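Local coordinates for protein arginine kinase (PDB 6VVG) that probably phosphorylates serine and threonine residues of target proteins using ATP, as a viral protein kinase whose activity relies on side-to-side dimerization, at residues A[33-38]-A[48-53]; A[75-80]-A[90-95]; A[137-142]-A[159-164]; A[57-62]-A[164-169]. All blocks are in the same frame, centred on the assembly; numbering follows the deposited sequence. Where two conformers were deposited one is given.

Contact 1. Residues A[33-38]-A[48-53]. With AMP (adenosine monophosphate), chain C.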
# COMPACT_ATOMS: atom_id res chain seq x y z
N SER A 33 17.75 -9.48 5.95
CA SER A 33 18.40 -10.12 7.09
C SER A 33 17.99 -9.36 8.35
O SER A 33 17.86 -8.13 8.32
CB SER A 33 19.92 -10.15 6.94
OG SER A 33 20.30 -11.13 5.99
N VAL A 34 17.78 -10.09 9.43
CA VAL A 34 17.19 -9.55 10.65
C VAL A 34 18.20 -9.69 11.78
O VAL A 34 18.81 -10.75 11.96
CB VAL A 34 15.88 -10.28 11.00
CG1 VAL A 34 15.35 -9.85 12.35
CG2 VAL A 34 14.84 -10.05 9.90
N TYR A 35 18.36 -8.61 12.55
CA TYR A 35 19.37 -8.55 13.60
C TYR A 35 18.77 -8.06 14.90
O TYR A 35 17.83 -7.26 14.91
CB TYR A 35 20.54 -7.62 13.22
CG TYR A 35 21.20 -7.95 11.90
CD1 TYR A 35 20.67 -7.49 10.70
CD2 TYR A 35 22.35 -8.73 11.86
CE1 TYR A 35 21.26 -7.80 9.50
CE2 TYR A 35 22.95 -9.04 10.66
CZ TYR A 35 22.41 -8.57 9.48
OH TYR A 35 23.00 -8.87 8.29
N LEU A 36 19.34 -8.53 16.01
CA LEU A 36 19.04 -7.98 17.33
C LEU A 36 19.81 -6.68 17.52
O LEU A 36 21.02 -6.63 17.28
CB LEU A 36 19.39 -8.99 18.41
CG LEU A 36 18.89 -8.71 19.83
CD1 LEU A 36 17.38 -8.88 19.92
CD2 LEU A 36 19.60 -9.62 20.83
N CYS A 37 19.11 -5.64 17.95
CA CYS A 37 19.69 -4.31 18.07
C CYS A 37 19.48 -3.78 19.47
O CYS A 37 18.70 -4.32 20.25
CB CYS A 37 19.10 -3.34 17.03
SG CYS A 37 17.40 -3.48 16.71
N LYS A 38 20.16 -2.66 19.76
CA LYS A 38 20.05 -2.02 21.07
C LYS A 38 20.62 -0.61 20.98
O LYS A 38 21.61 -0.38 20.29
CB LYS A 38 20.79 -2.82 22.15
CG LYS A 38 20.23 -2.62 23.57
CD LYS A 38 21.05 -3.39 24.61
CE LYS A 38 22.34 -2.66 24.95
NZ LYS A 38 23.18 -3.43 25.92
N CYS A 48 16.28 -5.00 14.13
CA CYS A 48 16.61 -4.19 12.96
C CYS A 48 16.70 -5.09 11.74
O CYS A 48 17.53 -6.00 11.69
CB CYS A 48 17.93 -3.43 13.15
SG CYS A 48 18.45 -2.56 11.64
N LYS A 49 15.85 -4.82 10.74
CA LYS A 49 15.76 -5.60 9.52
C LYS A 49 16.36 -4.79 8.39
O LYS A 49 15.91 -3.67 8.12
CB LYS A 49 14.29 -5.94 9.23
CG LYS A 49 14.01 -6.61 7.91
CD LYS A 49 12.55 -7.05 7.86
CE LYS A 49 12.29 -8.03 6.74
NZ LYS A 49 10.84 -8.33 6.58
N ILE A 50 17.38 -5.34 7.74
CA ILE A 50 18.08 -4.68 6.65
C ILE A 50 17.63 -5.33 5.35
O ILE A 50 17.77 -6.54 5.16
CB ILE A 50 19.61 -4.80 6.81
CG1 ILE A 50 20.07 -4.11 8.09
CG2 ILE A 50 20.32 -4.21 5.60
CD1 ILE A 50 21.55 -4.32 8.41
N VAL A 51 17.10 -4.52 4.43
CA VAL A 51 16.59 -5.02 3.15
C VAL A 51 17.51 -4.57 2.03
O VAL A 51 17.99 -3.42 2.02
CB VAL A 51 15.15 -4.54 2.90
CG1 VAL A 51 14.68 -4.95 1.51
CG2 VAL A 51 14.20 -5.08 3.96
N LYS A 52 17.74 -5.46 1.07
CA LYS A 52 18.66 -5.20 -0.02
C LYS A 52 18.13 -4.09 -0.92
O LYS A 52 16.91 -3.85 -0.98
CB LYS A 52 18.87 -6.47 -0.85
CG LYS A 52 19.95 -7.42 -0.35
CD LYS A 52 20.02 -8.69 -1.21
CE LYS A 52 21.27 -8.70 -2.09
NZ LYS A 52 21.42 -9.97 -2.86
N PRO A 53 19.01 -3.39 -1.64
CA PRO A 53 18.53 -2.40 -2.61
C PRO A 53 17.66 -3.02 -3.69
O PRO A 53 17.90 -4.15 -4.14
CB PRO A 53 19.83 -1.82 -3.20
CG PRO A 53 20.91 -2.88 -2.90
CD PRO A 53 20.48 -3.42 -1.54
P AMP C . 11.30 -12.19 9.64
O1P AMP C . 11.15 -13.35 8.68
O2P AMP C . 10.22 -12.32 10.69
O3P AMP C . 11.35 -10.92 8.84
O5' AMP C . 12.69 -12.31 10.41
C5' AMP C . 13.38 -13.55 10.49
C4' AMP C . 13.25 -14.17 11.87
O4' AMP C . 13.69 -13.22 12.88
C3' AMP C . 11.84 -14.54 12.31
O3' AMP C . 11.39 -15.76 11.75
C2' AMP C . 11.99 -14.58 13.82
O2' AMP C . 12.68 -15.76 14.23
C1' AMP C . 12.90 -13.38 14.05
N9 AMP C . 12.11 -12.15 14.25
C8 AMP C . 11.62 -11.41 13.25
N7 AMP C . 10.96 -10.39 13.78
C5 AMP C . 11.03 -10.50 15.12
C6 AMP C . 10.52 -9.71 16.12
N6 AMP C . 9.73 -8.50 16.12
N1 AMP C . 10.73 -10.04 17.39
C2 AMP C . 11.46 -11.14 17.69
N3 AMP C . 11.96 -11.92 16.70
C4 AMP C . 11.74 -11.59 15.41
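Ser33 with Ile50 and Tyr35 with Cys48 form hydrogen-bonded antiparallel pairs around the non-hydrogen-bonded pair Val34-Lys49, the two strand axes approaching to 4.7 Å with their directions 151° apart. Four backbone bonds hold this register, among them that from Cys48 N to Tyr35 O at 2.8 Å. On the face carrying Ser33, Tyr35, Cys48 and Ile50, the Tyr35 ring leans back along its own strand (chi1 -55°, CG beside the backbone N), so that CE1 comes 3.7 Å from Ile50 CD1 at an oblique angle, while Cys48 O sits at the ring edge. Further along, Cys37 SG packs on Cys48 CB at 3.6 Å. The other face belongs to the nucleotide: Val34 CG2 lies 4.1 Å from Lys49 CG and only 3.2 Å from O5' of AMP. Lys49 runs out fully extended, and its NZ makes a weak hydrogen bond of 3.5 Å to O3P of AMP; its stronger partner is Glu60, with which it forms a salt bridge. A valine over the nucleotide and a strand lysine paired with a helix glutamate identify this hairpin as the second and third strands of a protein kinase N-lobe, roofing the ATP site.

Contact 2. Residues A[75-80]-A[90-95]. With AMP (adenosine monophosphate), chain C.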
# COMPACT_ATOMS: atom_id res chain seq x y z
N LYS A 75 5.07 -3.21 16.19
CA LYS A 75 5.20 -1.77 16.02
C LYS A 75 6.52 -1.43 15.31
O LYS A 75 7.57 -1.99 15.62
CB LYS A 75 5.16 -1.05 17.37
CG LYS A 75 4.27 -1.67 18.43
CD LYS A 75 2.80 -1.41 18.17
CE LYS A 75 1.92 -2.18 19.16
NZ LYS A 75 2.44 -3.55 19.47
N LEU A 76 6.45 -0.50 14.37
CA LEU A 76 7.62 0.00 13.66
C LEU A 76 8.06 1.32 14.29
O LEU A 76 7.29 2.28 14.33
CB LEU A 76 7.32 0.20 12.18
CG LEU A 76 8.48 0.69 11.32
CD1 LEU A 76 9.49 -0.43 11.12
CD2 LEU A 76 8.00 1.22 9.98
N HIS A 77 9.30 1.36 14.77
CA HIS A 77 9.80 2.54 15.47
C HIS A 77 10.54 3.48 14.53
O HIS A 77 10.33 4.70 14.57
CB HIS A 77 10.70 2.10 16.62
CG HIS A 77 9.94 1.56 17.79
ND1 HIS A 77 9.09 2.34 18.54
CD2 HIS A 77 9.88 0.32 18.33
CE1 HIS A 77 8.55 1.61 19.50
NE2 HIS A 77 9.02 0.38 19.39
N ASN A 78 11.41 2.95 13.67
CA ASN A 78 12.11 3.75 12.69
C ASN A 78 12.17 2.99 11.37
O ASN A 78 12.10 1.76 11.35
CB ASN A 78 13.54 4.09 13.14
CG ASN A 78 13.57 4.77 14.49
OD1 ASN A 78 13.60 6.00 14.58
ND2 ASN A 78 13.56 3.97 15.56
N PHE A 79 12.29 3.74 10.27
CA PHE A 79 12.35 3.15 8.94
C PHE A 79 13.05 4.14 8.03
O PHE A 79 12.65 5.31 7.95
CB PHE A 79 10.95 2.80 8.43
CG PHE A 79 10.91 2.43 6.98
CD1 PHE A 79 11.71 1.40 6.48
CD2 PHE A 79 10.06 3.09 6.12
CE1 PHE A 79 11.65 1.07 5.13
CE2 PHE A 79 10.00 2.76 4.78
CZ PHE A 79 10.80 1.75 4.28
N VAL A 80 14.11 3.68 7.36
CA VAL A 80 14.88 4.48 6.43
C VAL A 80 14.93 3.71 5.12
O VAL A 80 15.52 2.63 5.06
CB VAL A 80 16.29 4.78 6.94
CG1 VAL A 80 17.04 5.61 5.92
CG2 VAL A 80 16.24 5.48 8.29
N ILE A 90 13.43 -0.68 12.04
CA ILE A 90 13.71 -0.92 13.45
C ILE A 90 12.37 -1.11 14.16
O ILE A 90 11.56 -0.18 14.24
CB ILE A 90 14.52 0.22 14.08
CG1 ILE A 90 15.85 0.37 13.36
CG2 ILE A 90 14.74 -0.05 15.57
CD1 ILE A 90 16.70 1.53 13.85
N MET A 91 12.15 -2.32 14.66
CA MET A 91 10.86 -2.73 15.21
C MET A 91 11.07 -3.34 16.59
O MET A 91 12.19 -3.62 17.02
CB MET A 91 10.18 -3.75 14.29
CG MET A 91 10.99 -5.04 14.10
SD MET A 91 10.23 -6.19 12.94
CE MET A 91 10.05 -5.16 11.49
N ASP A 92 9.96 -3.54 17.30
CA ASP A 92 10.02 -4.18 18.60
C ASP A 92 10.52 -5.62 18.47
O ASP A 92 10.30 -6.29 17.46
CB ASP A 92 8.64 -4.19 19.27
CG ASP A 92 8.31 -2.89 19.96
OD1 ASP A 92 9.24 -2.17 20.38
OD2 ASP A 92 7.10 -2.60 20.11
N TYR A 93 11.20 -6.09 19.51
CA TYR A 93 11.41 -7.52 19.75
C TYR A 93 10.25 -8.00 20.62
O TYR A 93 10.09 -7.51 21.75
CB TYR A 93 12.75 -7.78 20.43
CG TYR A 93 13.08 -9.25 20.61
CD1 TYR A 93 12.39 -10.03 21.54
CD2 TYR A 93 14.07 -9.86 19.86
CE1 TYR A 93 12.68 -11.37 21.70
CE2 TYR A 93 14.37 -11.21 20.02
CZ TYR A 93 13.67 -11.95 20.95
OH TYR A 93 13.96 -13.29 21.12
N VAL A 94 9.44 -8.93 20.12
CA VAL A 94 8.24 -9.35 20.82
C VAL A 94 8.36 -10.76 21.40
O VAL A 94 7.76 -11.03 22.45
CB VAL A 94 7.00 -9.24 19.92
CG1 VAL A 94 6.74 -7.78 19.54
CG2 VAL A 94 7.16 -10.10 18.68
N SER A 95 9.10 -11.66 20.75
CA SER A 95 9.17 -13.03 21.24
C SER A 95 10.31 -13.76 20.56
O SER A 95 10.71 -13.42 19.44
CB SER A 95 7.85 -13.77 20.99
OG SER A 95 7.91 -15.12 21.44
P AMP C . 11.30 -12.19 9.64
O1P AMP C . 11.15 -13.35 8.68
O2P AMP C . 10.22 -12.32 10.69
O3P AMP C . 11.35 -10.92 8.84
O5' AMP C . 12.69 -12.31 10.41
C5' AMP C . 13.38 -13.55 10.49
C4' AMP C . 13.25 -14.17 11.87
O4' AMP C . 13.69 -13.22 12.88
C3' AMP C . 11.84 -14.54 12.31
O3' AMP C . 11.39 -15.76 11.75
C2' AMP C . 11.99 -14.58 13.82
O2' AMP C . 12.68 -15.76 14.23
C1' AMP C . 12.90 -13.38 14.05
N9 AMP C . 12.11 -12.15 14.25
C8 AMP C . 11.62 -11.41 13.25
N7 AMP C . 10.96 -10.39 13.78
C5 AMP C . 11.03 -10.50 15.12
C6 AMP C . 10.52 -9.71 16.12
N6 AMP C . 9.73 -8.50 16.12
N1 AMP C . 10.73 -10.04 17.39
C2 AMP C . 11.46 -11.14 17.69
N3 AMP C . 11.96 -11.92 16.70
C4 AMP C . 11.74 -11.59 15.41
O HOH W 1 5.30 -4.67 18.71
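His77 reaches across to Asp92, its NE2 donating to OD1 at 2.7 Å. The oxygen lies in the plane of the imidazole; NE2 approaches it from above the carboxylate, 50° out of its plane, and the two planes are 66° apart. Lys44 forms a salt bridge with the same OD1, and His77 ND1 is bonded to Asp83 of the second subunit, which fixes the ring at both nitrogens. The other carboxylate oxygen, Asp92 OD2, touches Lys75 CG at 3.4 Å; the lysine chain bends at chi2 and chi4, and a water joins its NZ and backbone N to OD2. The register shifts by one residue at His77 and Asn78, whose N atoms (2.8 and 3.2 Å) both donate to Ile90 O, a classic beta bulge. Met91 holds CG between its backbone N and carbonyl carbon (chi1 61°), which sends SD to 4.0 Å from N6 of AMP. Past Asp92 the chain becomes the hinge, where Val94 N donates to adenine N1 at 3.2 Å and the Tyr93 ring lies with one face under C2. Strand 87-92 is flanked by strands 45-51 and 76-82, with Ile90 on Phe46 and Tyr17; Leu76 packs on Phe61 and His64 of helix 59-66, and strand 76-82 pairs antiparallel with a strand of the second subunit, carrying the sheet across the interface.

Contact 3. Residues A[137-142]-A[159-164]; sequences IVHNDV and CDYGLS. With AMP (adenosine monophosphate), chain C.
His139 NE2 donates to Cys159 O at 2.9 Å, the acceptor lying in the ring plane although the donor stands 43° above the carbonyl plane. The other ring nitrogen, ND1, accepts from Asp141 N at 3.1 Å, which fixes the rotation of the imidazole. Alongside, Asn140 ND2 donates to Leu163 O at 3.0 Å in the plane of its amide; the amide is also bonded to Asp174 through ND2 and to Lys184 through OD1. A water accepts from Leu163 N and donates to His139 O and Asp160 O, tying the two loops together. Within its own loop, Asp160 OD1 receives Gly162 N in an Asx turn, and OD2 stands 3.1 Å from O1P of AMP. Packing follows outside these bonds. The His139 and Tyr161 rings meet rim to rim with planes at 86°, CD2 of the former 3.8 Å from CD1 of the latter, and Leu163 CD1 lies against Asp141 OD2 at 3.6 Å. Ser164 CA makes CH···O contacts with Val138 O and His139 O. The sequences HND and DYG stand where kinases carry the HRD and DFG motifs. With NE2 as donor and ND1 as acceptor, the His139 ring is probably neutral, with its proton on NE2, and it links the HND loop to the backbone of the DYG segment through Cys159 O.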
# COMPACT_ATOMS: atom_id res chain seq x y z
N ILE A 137 -5.86 -5.07 2.31
CA ILE A 137 -4.50 -5.60 2.21
C ILE A 137 -4.53 -7.03 2.74
O ILE A 137 -5.21 -7.32 3.73
CB ILE A 137 -3.50 -4.74 3.00
CG1 ILE A 137 -3.46 -3.32 2.43
CG2 ILE A 137 -2.12 -5.37 2.98
CD1 ILE A 137 -2.59 -2.36 3.23
N VAL A 138 -3.79 -7.92 2.08
CA VAL A 138 -3.63 -9.29 2.54
C VAL A 138 -2.18 -9.50 2.97
O VAL A 138 -1.26 -8.90 2.40
CB VAL A 138 -4.04 -10.33 1.48
CG1 VAL A 138 -5.56 -10.34 1.30
CG2 VAL A 138 -3.34 -10.05 0.16
N HIS A 139 -1.99 -10.35 3.98
CA HIS A 139 -0.64 -10.62 4.46
C HIS A 139 0.16 -11.42 3.42
O HIS A 139 1.29 -11.06 3.08
CB HIS A 139 -0.70 -11.37 5.79
CG HIS A 139 0.63 -11.63 6.40
ND1 HIS A 139 1.49 -12.60 5.94
CD2 HIS A 139 1.26 -11.05 7.46
CE1 HIS A 139 2.59 -12.61 6.67
NE2 HIS A 139 2.47 -11.68 7.60
N ASN A 140 -0.43 -12.50 2.91
CA ASN A 140 0.05 -13.24 1.75
C ASN A 140 1.29 -14.09 2.03
O ASN A 140 1.82 -14.68 1.08
CB ASN A 140 0.36 -12.30 0.57
CG ASN A 140 0.67 -13.05 -0.72
OD1 ASN A 140 -0.01 -14.02 -1.08
ND2 ASN A 140 1.69 -12.60 -1.43
N ASP A 141 1.78 -14.17 3.26
CA ASP A 141 2.78 -15.20 3.58
C ASP A 141 2.52 -15.76 4.99
O ASP A 141 3.45 -15.89 5.80
CB ASP A 141 4.20 -14.64 3.45
CG ASP A 141 5.20 -15.75 3.23
OD1 ASP A 141 4.83 -16.83 2.74
OD2 ASP A 141 6.37 -15.57 3.54
N VAL A 142 1.26 -15.92 5.38
CA VAL A 142 0.93 -16.53 6.66
C VAL A 142 1.48 -17.95 6.71
O VAL A 142 1.18 -18.77 5.84
CB VAL A 142 -0.59 -16.53 6.87
CG1 VAL A 142 -0.96 -17.22 8.17
CG2 VAL A 142 -1.14 -15.11 6.80
N CYS A 159 4.00 -11.43 11.83
CA CYS A 159 5.20 -10.71 11.44
C CYS A 159 5.52 -10.95 9.97
O CYS A 159 4.88 -11.74 9.28
CB CYS A 159 6.40 -11.12 12.32
SG CYS A 159 7.18 -12.69 11.87
N ASP A 160 6.55 -10.23 9.51
CA ASP A 160 7.05 -10.30 8.13
C ASP A 160 5.97 -9.93 7.11
O ASP A 160 5.40 -10.78 6.42
CB ASP A 160 7.65 -11.67 7.79
CG ASP A 160 8.54 -11.61 6.55
OD1 ASP A 160 8.48 -10.59 5.83
OD2 ASP A 160 9.30 -12.56 6.30
N TYR A 161 5.66 -8.64 7.07
CA TYR A 161 4.74 -8.09 6.08
C TYR A 161 5.40 -7.81 4.73
O TYR A 161 4.85 -7.05 3.93
CB TYR A 161 4.10 -6.82 6.65
CG TYR A 161 3.85 -6.91 8.15
CD1 TYR A 161 3.32 -8.06 8.72
CD2 TYR A 161 4.17 -5.85 9.00
CE1 TYR A 161 3.10 -8.16 10.08
CE2 TYR A 161 3.95 -5.93 10.36
CZ TYR A 161 3.42 -7.09 10.89
OH TYR A 161 3.20 -7.19 12.25
N GLY A 162 6.53 -8.46 4.44
CA GLY A 162 7.28 -8.17 3.23
C GLY A 162 6.66 -8.69 1.95
O GLY A 162 7.04 -8.25 0.87
N LEU A 163 5.71 -9.63 2.05
CA LEU A 163 5.00 -10.14 0.89
C LEU A 163 3.56 -9.67 0.84
O LEU A 163 2.77 -10.20 0.05
CB LEU A 163 5.06 -11.67 0.86
CG LEU A 163 6.42 -12.29 0.57
CD1 LEU A 163 6.30 -13.80 0.42
CD2 LEU A 163 7.05 -11.69 -0.68
N SER A 164 3.19 -8.67 1.65
CA SER A 164 1.83 -8.18 1.70
C SER A 164 1.43 -7.55 0.36
O SER A 164 2.26 -6.99 -0.36
CB SER A 164 1.68 -7.14 2.82
OG SER A 164 1.80 -7.74 4.09
P AMP C . 11.30 -12.19 9.64
O1P AMP C . 11.15 -13.35 8.68
O2P AMP C . 10.22 -12.32 10.69
O3P AMP C . 11.35 -10.92 8.84
O5' AMP C . 12.69 -12.31 10.41
C5' AMP C . 13.38 -13.55 10.49
C4' AMP C . 13.25 -14.17 11.87
O4' AMP C . 13.69 -13.22 12.88
C3' AMP C . 11.84 -14.54 12.31
O3' AMP C . 11.39 -15.76 11.75
C2' AMP C . 11.99 -14.58 13.82
O2' AMP C . 12.68 -15.76 14.23
C1' AMP C . 12.90 -13.38 14.05
N9 AMP C . 12.11 -12.15 14.25
C8 AMP C . 11.62 -11.41 13.25
N7 AMP C . 10.96 -10.39 13.78
C5 AMP C . 11.03 -10.50 15.12
C6 AMP C . 10.52 -9.71 16.12
N6 AMP C . 9.73 -8.50 16.12
N1 AMP C . 10.73 -10.04 17.39
C2 AMP C . 11.46 -11.14 17.69
N3 AMP C . 11.96 -11.92 16.70
C4 AMP C . 11.74 -11.59 15.41
O HOH W 2 3.95 -10.54 4.08

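Contact 4. Residues A[57-62]-A[164-169]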
# COMPACT_ATOMS: atom_id res chain seq x y z
N ASN A 57 9.34 -4.23 -0.72
CA ASN A 57 7.89 -4.17 -0.95
C ASN A 57 7.35 -3.02 -0.09
O ASN A 57 7.27 -3.14 1.14
CB ASN A 57 7.24 -5.50 -0.59
CG ASN A 57 5.72 -5.45 -0.66
OD1 ASN A 57 5.13 -4.42 -0.99
ND2 ASN A 57 5.08 -6.57 -0.36
N SER A 58 6.98 -1.92 -0.74
CA SER A 58 6.59 -0.72 0.01
C SER A 58 5.41 -0.98 0.92
O SER A 58 5.25 -0.30 1.95
CB SER A 58 6.28 0.42 -0.96
OG SER A 58 5.11 0.15 -1.72
N LEU A 59 4.56 -1.95 0.58
CA LEU A 59 3.40 -2.24 1.42
C LEU A 59 3.79 -2.75 2.80
O LEU A 59 2.97 -2.67 3.73
CB LEU A 59 2.50 -3.27 0.73
CG LEU A 59 1.01 -3.20 1.06
CD1 LEU A 59 0.41 -1.92 0.52
CD2 LEU A 59 0.28 -4.43 0.51
N GLU A 60 5.01 -3.27 2.96
CA GLU A 60 5.46 -3.70 4.28
C GLU A 60 5.41 -2.55 5.27
O GLU A 60 5.06 -2.74 6.44
CB GLU A 60 6.87 -4.27 4.19
CG GLU A 60 7.40 -4.83 5.50
CD GLU A 60 8.68 -5.63 5.33
OE1 GLU A 60 9.22 -5.67 4.20
OE2 GLU A 60 9.14 -6.22 6.33
N PHE A 61 5.74 -1.34 4.82
CA PHE A 61 5.64 -0.17 5.68
C PHE A 61 4.20 0.08 6.11
O PHE A 61 3.91 0.32 7.28
CB PHE A 61 6.22 1.05 4.96
CG PHE A 61 6.07 2.34 5.71
CD1 PHE A 61 6.78 2.56 6.88
CD2 PHE A 61 5.22 3.34 5.25
CE1 PHE A 61 6.64 3.75 7.58
CE2 PHE A 61 5.08 4.52 5.95
CZ PHE A 61 5.79 4.73 7.12
N ASP A 62 3.26 0.00 5.16
CA ASP A 62 1.87 0.29 5.46
C ASP A 62 1.32 -0.64 6.53
O ASP A 62 0.58 -0.21 7.43
CB ASP A 62 1.01 0.19 4.20
CG ASP A 62 1.49 1.10 3.09
OD1 ASP A 62 2.65 0.94 2.65
OD2 ASP A 62 0.72 1.98 2.66
N SER A 164 3.19 -8.67 1.65
CA SER A 164 1.83 -8.18 1.70
C SER A 164 1.43 -7.55 0.36
O SER A 164 2.26 -6.99 -0.36
CB SER A 164 1.68 -7.14 2.82
OG SER A 164 1.80 -7.74 4.09
N ARG A 165 0.14 -7.65 0.04
CA ARG A 165 -0.35 -7.19 -1.25
C ARG A 165 -1.70 -6.50 -1.11
O ARG A 165 -2.45 -6.72 -0.16
CB ARG A 165 -0.50 -8.35 -2.25
CG ARG A 165 0.72 -9.21 -2.44
CD ARG A 165 1.79 -8.48 -3.23
NE ARG A 165 3.02 -9.26 -3.27
CZ ARG A 165 4.24 -8.74 -3.36
NH1 ARG A 165 4.40 -7.43 -3.44
NH2 ARG A 165 5.30 -9.54 -3.38
N ILE A 166 -2.01 -5.67 -2.11
CA ILE A 166 -3.30 -4.99 -2.18
C ILE A 166 -4.33 -5.92 -2.80
O ILE A 166 -4.07 -6.57 -3.83
CB ILE A 166 -3.18 -3.69 -3.00
CG1 ILE A 166 -2.31 -2.66 -2.28
CG2 ILE A 166 -4.56 -3.11 -3.27
CD1 ILE A 166 -2.06 -1.39 -3.07
N VAL A 167 -5.51 -5.99 -2.19
CA VAL A 167 -6.57 -6.84 -2.69
C VAL A 167 -6.92 -6.44 -4.12
O VAL A 167 -7.10 -5.25 -4.41
CB VAL A 167 -7.80 -6.76 -1.78
CG1 VAL A 167 -9.00 -7.46 -2.41
CG2 VAL A 167 -7.49 -7.35 -0.41
N GLY A 168 -7.02 -7.42 -5.00
CA GLY A 168 -7.48 -7.20 -6.36
C GLY A 168 -6.40 -7.10 -7.41
O GLY A 168 -6.72 -7.12 -8.61
N THR A 169 -5.13 -7.01 -7.02
CA THR A 169 -4.05 -6.88 -7.97
C THR A 169 -3.64 -8.25 -8.51
O THR A 169 -3.89 -9.28 -7.87
CB THR A 169 -2.85 -6.20 -7.33
OG1 THR A 169 -2.44 -6.93 -6.17
CG2 THR A 169 -3.22 -4.77 -6.92
O HOH W 3 2.76 -4.94 -2.55
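Asn57, the capping residue ahead of helix 59-66, joins the regulatory alpha C helix to Ser164 and Arg165, just after the DYG turn at the start of the activation segment. Its amide works at both ends. ND2 donates to Ser164 O at 2.9 Å along an almost straight line (170°), in the amide plane and on a carbonyl lone pair; the same nitrogen is bonded to Gly162 O. OD1 accepts from Leu59 N at 3.0 Å, the donor standing 48° out of the amide plane. A water donates to Asn57 OD1 and Ser164 O and accepts from Arg165 NH1. The Arg165 chain bends at chi2, and ND2 lies over one face of its guanidinium, planes 14° apart and NH1 3.3 Å from ND2; both nitrogens are donors, so they are not hydrogen-bonded to each other, and the charge is paired with Asp174 through NH2. Leu59 supplies the apolar part: CD2 rests on the Arg165 backbone, 3.3 Å from its N, and CD1 meets Ile166 CG1 at 4.0 Å. Leu59 also packs on Asp62 of the second subunit, and Val167 O is bonded to Asn136 of that chain. One neutral amide thus caps the helix and binds the carbonyls of Gly162 and Ser164, consistent with the helix start and the activation segment being positioned together, close to the dimer interface.

Overall arrangement
Contacts 1 and 2 belong to the same five-stranded sheet, through the neighbouring strands 45-51 and 87-92, and share backbone pairing, to which contact 2 adds a His-carboxylate bond; contact 2 is only partly buried, whereas contacts 1, 3 and 4 are buried. Contact 3 lies deepest, its centre about 6 Å from the centre of the chain, and relies on side-chain-to-carbonyl bonds between loops. Contact 4 shares Ser164 with it and couples helix 59-66 to the same loop. AMP touches contact 1 at its ribose-phosphate end, contact 2 at the adenine and contact 3 at the phosphate. Lys49 links contact 1 to contacts 3 and 4, with a salt bridge to Glu60 and a long, weak pairing with Asp160. Contacts 2 and 4 meet through Phe79 and Phe61, beside the second subunit.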